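Local coordinates for protein rRNA adenine N-6-methyltransferase (Saccharopolyspora erythraea, PDB 6NVM) that dimethylates one adenine of 23S rRNA with S-adenosyl-L-methionine as methyl donor, which lowers the affinity of ribosomes for macrolide, lincosamide and streptogramin B antibiotics, at residues N51-D55 / L204-P209; A162-L168 / D212-L218. All coordinates share one frame; numbering follows the deposited sequence.

Contact 1 (N51-D55 / L204-P209); sequences NFLRD and LFKPVP
The carbonyl O of F52 is met twice from the other segment. K206 N gives it a hydrogen bond of 2.8 Å, and F205 CA makes a CH...O contact with the same atom. F52 N bonds back to K206 O at 3.2 Å. F52 and K206 thus form an antiparallel hydrogen-bonded pair. R54 N bonds to L204 O at 3.1 Å. L53 and F205 are the non-hydrogen-bonded pair, and their side chains share one face. L53 CG stands anti to the backbone N (chi1 -180°), and CD1 lies over the F205 ring, 4.0 Å from its centroid: a CH-pi contact. L53 CB meets the ring at F205 CE2. D55 and L204 lie side by side, CB to CB at 3.8 Å. N51 rests against P209. N51 and L53 are predicted to bind S-adenosyl-L-methionine, so the pairing lies at the predicted cofactor site. D55 is the N-cap of helix 56-65, and its OD2 bonds to T58 OG1. L53 packs on T58, I59 and I62 of that helix, and both L53 and F205 touch V200 of strand 192-200.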
# COMPACT_ATOMS: atom_id res chain seq x y z
N ASN A 51 2.54 -20.07 0.99
CA ASN A 51 3.78 -19.69 1.66
C ASN A 51 3.51 -19.12 3.05
O ASN A 51 2.80 -18.13 3.19
CB ASN A 51 4.56 -18.68 0.81
CG ASN A 51 4.93 -19.23 -0.55
OD1 ASN A 51 5.29 -20.40 -0.68
ND2 ASN A 51 4.84 -18.39 -1.57
N PHE A 52 4.09 -19.75 4.06
CA PHE A 52 3.83 -19.42 5.46
C PHE A 52 5.11 -18.91 6.10
O PHE A 52 6.10 -19.65 6.19
CB PHE A 52 3.29 -20.64 6.21
CG PHE A 52 2.03 -21.20 5.63
CD1 PHE A 52 2.06 -21.98 4.48
CD2 PHE A 52 0.81 -20.95 6.23
CE1 PHE A 52 0.89 -22.49 3.94
CE2 PHE A 52 -0.36 -21.45 5.70
CZ PHE A 52 -0.32 -22.23 4.55
N LEU A 53 5.09 -17.66 6.54
CA LEU A 53 6.24 -17.08 7.22
C LEU A 53 6.39 -17.68 8.61
O LEU A 53 5.46 -17.63 9.41
CB LEU A 53 6.08 -15.56 7.30
CG LEU A 53 7.22 -14.78 7.98
CD1 LEU A 53 8.52 -14.91 7.20
CD2 LEU A 53 6.83 -13.32 8.14
N ARG A 54 7.56 -18.25 8.89
CA ARG A 54 7.83 -18.89 10.18
C ARG A 54 8.84 -18.14 11.04
O ARG A 54 8.92 -18.41 12.24
CB ARG A 54 8.33 -20.32 9.97
CG ARG A 54 7.35 -21.22 9.21
CD ARG A 54 6.15 -21.60 10.06
NE ARG A 54 6.55 -22.40 11.21
CZ ARG A 54 5.72 -22.85 12.14
NH1 ARG A 54 4.42 -22.58 12.08
NH2 ARG A 54 6.18 -23.57 13.15
N ASP A 55 9.61 -17.22 10.46
CA ASP A 55 10.67 -16.54 11.18
C ASP A 55 10.07 -15.62 12.24
O ASP A 55 9.31 -14.70 11.92
CB ASP A 55 11.53 -15.74 10.20
CG ASP A 55 12.70 -15.04 10.87
OD1 ASP A 55 13.63 -15.73 11.34
OD2 ASP A 55 12.69 -13.79 10.91
N LEU A 204 12.83 -17.85 4.79
CA LEU A 204 12.10 -17.66 6.04
C LEU A 204 10.67 -18.17 5.97
O LEU A 204 9.95 -18.08 6.97
CB LEU A 204 12.11 -16.18 6.43
CG LEU A 204 13.50 -15.55 6.60
CD1 LEU A 204 13.37 -14.10 7.04
CD2 LEU A 204 14.36 -16.33 7.59
N PHE A 205 10.23 -18.69 4.83
CA PHE A 205 8.89 -19.21 4.65
C PHE A 205 8.91 -20.73 4.60
O PHE A 205 9.97 -21.36 4.50
CB PHE A 205 8.26 -18.66 3.36
CG PHE A 205 8.07 -17.16 3.35
CD1 PHE A 205 9.12 -16.32 3.03
CD2 PHE A 205 6.82 -16.61 3.63
CE1 PHE A 205 8.94 -14.94 3.01
CE2 PHE A 205 6.64 -15.24 3.62
CZ PHE A 205 7.70 -14.40 3.31
N LYS A 206 7.72 -21.32 4.67
CA LYS A 206 7.55 -22.76 4.50
C LYS A 206 6.19 -23.04 3.85
O LYS A 206 5.15 -22.70 4.41
CB LYS A 206 7.66 -23.48 5.84
CG LYS A 206 7.53 -24.99 5.73
CD LYS A 206 7.62 -25.67 7.08
CE LYS A 206 7.46 -27.17 6.96
NZ LYS A 206 7.52 -27.85 8.28
N PRO A 207 6.17 -23.67 2.66
CA PRO A 207 7.39 -24.06 1.94
C PRO A 207 8.16 -22.86 1.41
O PRO A 207 7.61 -21.76 1.36
CB PRO A 207 6.85 -24.92 0.80
CG PRO A 207 5.47 -24.40 0.57
CD PRO A 207 4.95 -24.02 1.92
N VAL A 208 9.40 -23.08 1.01
CA VAL A 208 10.24 -21.99 0.50
C VAL A 208 9.75 -21.61 -0.90
O VAL A 208 9.65 -22.48 -1.77
CB VAL A 208 11.71 -22.41 0.48
CG1 VAL A 208 12.59 -21.28 -0.07
CG2 VAL A 208 12.17 -22.82 1.87
N PRO A 209 9.44 -20.33 -1.16
CA PRO A 209 9.03 -19.94 -2.52
C PRO A 209 10.21 -19.75 -3.45
O PRO A 209 11.36 -20.01 -3.07
CB PRO A 209 8.29 -18.61 -2.29
CG PRO A 209 8.98 -18.03 -1.10
CD PRO A 209 9.36 -19.19 -0.22

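Contact 2 (A162-L168 / D212-L218); sequences ATMVTQL and DSAIMRL
M164 and M216 form a hydrogen-bonded pair between two antiparallel strands of the seven-stranded sheet of a class I, Rossmann-like methyltransferase. The sheet order is 3-2-1-4-5-7-6, and strands 159-167 and 213-220 are neighbours in it, the 5 and 7 of that order. M164 N bonds to M216 O and M216 N to M164 O, both at 2.9 Å. Bonded pairs A162-L218 and T166-A214 flank this one.

The M216 side chain can be followed outward. CB points to the face that also carries M164 and T166. CG sits between the backbone N and the carbonyl carbon (chi1 63°), which brings it to 3.9 Å from M164 O. The side chain then crosses that of T166 at about a right angle, with SD 4.1 Å from T166 OG1. That hydroxyl gives its hydrogen bond to Q167 O. A bend at chi3 sets the course of the terminal CE, and F170 and R174 of helix 168-175 pack against the M216 side chain.

On the other face, T163 CG2 touches I215 CG2, and T163 OG1 lies alongside the aliphatic part of R217. The guanidinium of R217 leads off to a salt bridge with E195 and a hydrogen bond to T65 O. I62 of helix 56-65 packs on T163, V165 and I215. Where strand 159-167 gives way to helix 168-175, L168 N bonds to D212 O at 2.9 Å, and L168 CD1 rests on A214 CB at 3.8 Å.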
# COMPACT_ATOMS: atom_id res chain seq x y z
N ALA A 162 -1.84 0.08 6.42
CA ALA A 162 -1.93 -1.25 5.84
C ALA A 162 -0.51 -1.79 5.75
O ALA A 162 0.34 -1.18 5.09
CB ALA A 162 -2.60 -1.23 4.46
N THR A 163 -0.26 -2.90 6.42
CA THR A 163 1.05 -3.53 6.46
C THR A 163 0.93 -4.87 5.75
O THR A 163 0.10 -5.70 6.14
CB THR A 163 1.53 -3.70 7.91
OG1 THR A 163 1.58 -2.42 8.54
CG2 THR A 163 2.91 -4.33 7.96
N MET A 164 1.76 -5.07 4.73
CA MET A 164 1.59 -6.21 3.84
C MET A 164 2.93 -6.87 3.56
O MET A 164 3.93 -6.18 3.36
CB MET A 164 0.94 -5.78 2.52
CG MET A 164 -0.51 -5.39 2.65
SD MET A 164 -1.12 -4.55 1.17
CE MET A 164 -0.34 -2.95 1.35
N VAL A 165 2.92 -8.20 3.55
CA VAL A 165 4.03 -8.99 3.04
C VAL A 165 3.67 -9.35 1.60
O VAL A 165 2.65 -10.01 1.36
CB VAL A 165 4.26 -10.25 3.89
CG1 VAL A 165 5.40 -11.08 3.32
CG2 VAL A 165 4.52 -9.88 5.33
N THR A 166 4.50 -8.91 0.66
CA THR A 166 4.27 -9.13 -0.76
C THR A 166 5.55 -9.68 -1.39
O THR A 166 6.59 -9.78 -0.75
CB THR A 166 3.85 -7.84 -1.48
OG1 THR A 166 4.97 -6.94 -1.55
CG2 THR A 166 2.71 -7.16 -0.74
N GLN A 167 5.47 -10.02 -2.67
CA GLN A 167 6.69 -10.30 -3.41
C GLN A 167 7.58 -9.07 -3.41
O GLN A 167 7.10 -7.93 -3.35
CB GLN A 167 6.37 -10.73 -4.85
CG GLN A 167 5.78 -12.12 -4.96
CD GLN A 167 5.72 -12.62 -6.39
OE1 GLN A 167 5.92 -11.87 -7.33
NE2 GLN A 167 5.44 -13.91 -6.55
N LEU A 168 8.89 -9.30 -3.47
CA LEU A 168 9.85 -8.21 -3.36
C LEU A 168 9.67 -7.19 -4.47
O LEU A 168 9.65 -5.97 -4.22
CB LEU A 168 11.28 -8.77 -3.37
CG LEU A 168 12.42 -7.75 -3.34
CD1 LEU A 168 12.35 -6.87 -2.11
CD2 LEU A 168 13.76 -8.47 -3.43
N ASP A 212 11.91 -13.74 -3.45
CA ASP A 212 11.90 -13.15 -2.13
C ASP A 212 10.67 -12.26 -1.96
O ASP A 212 10.00 -11.89 -2.92
CB ASP A 212 13.17 -12.34 -1.90
CG ASP A 212 14.42 -13.19 -1.97
OD1 ASP A 212 14.42 -14.29 -1.38
OD2 ASP A 212 15.38 -12.77 -2.64
N SER A 213 10.39 -11.92 -0.71
CA SER A 213 9.24 -11.10 -0.36
C SER A 213 9.73 -9.80 0.28
O SER A 213 10.93 -9.52 0.35
CB SER A 213 8.30 -11.87 0.57
OG SER A 213 7.76 -13.01 -0.07
N ALA A 214 8.78 -9.01 0.76
CA ALA A 214 9.10 -7.74 1.40
C ALA A 214 7.92 -7.33 2.26
O ALA A 214 6.79 -7.77 2.04
CB ALA A 214 9.41 -6.66 0.36
N ILE A 215 8.21 -6.51 3.27
CA ILE A 215 7.18 -5.82 4.03
C ILE A 215 7.07 -4.41 3.48
O ILE A 215 8.07 -3.70 3.37
CB ILE A 215 7.51 -5.79 5.53
CG1 ILE A 215 7.69 -7.21 6.07
CG2 ILE A 215 6.39 -5.07 6.29
CD1 ILE A 215 8.31 -7.25 7.45
N MET A 216 5.85 -4.02 3.12
CA MET A 216 5.56 -2.65 2.70
C MET A 216 4.37 -2.15 3.50
O MET A 216 3.55 -2.94 3.99
CB MET A 216 5.28 -2.56 1.19
CG MET A 216 4.05 -3.34 0.73
SD MET A 216 3.69 -3.09 -1.03
CE MET A 216 3.29 -1.35 -1.06
N ARG A 217 4.27 -0.83 3.63
CA ARG A 217 3.23 -0.21 4.43
C ARG A 217 2.64 0.98 3.70
O ARG A 217 3.37 1.78 3.10
CB ARG A 217 3.79 0.23 5.79
CG ARG A 217 2.79 0.94 6.70
CD ARG A 217 3.39 1.18 8.08
NE ARG A 217 4.66 1.90 8.00
CZ ARG A 217 5.52 2.04 9.00
NH1 ARG A 217 5.25 1.51 10.19
NH2 ARG A 217 6.64 2.70 8.82
N LEU A 218 1.32 1.08 3.73
CA LEU A 218 0.59 2.29 3.35
C LEU A 218 0.14 3.00 4.62
O LEU A 218 -0.32 2.36 5.57
CB LEU A 218 -0.63 1.97 2.50
CG LEU A 218 -0.46 1.08 1.28
CD1 LEU A 218 -1.79 0.96 0.53
CD2 LEU A 218 0.62 1.62 0.37

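How the contacts relate
Contact 2 is core and contact 1 is surface; their centres lie 14 Å apart. Contact 2 joins long strands of the main sheet, with mostly buried, largely apolar side chains and R217 as a charged exception on one face. Contact 1 is a separate two-stranded sheet, with exposed residues and with P207 and P209 in the loop that follows strand 205-206. That strand leads into strand 213-220, so one run of chain serves both. Helix 56-65 follows D55 of contact 1 and packs on the face of contact 2 that carries T163, V165 and I215. The two contacts also touch: F205 CZ lies 4.0 Å from V165 CG1. The predicted cofactor residue A140 lies near both F205 and V165.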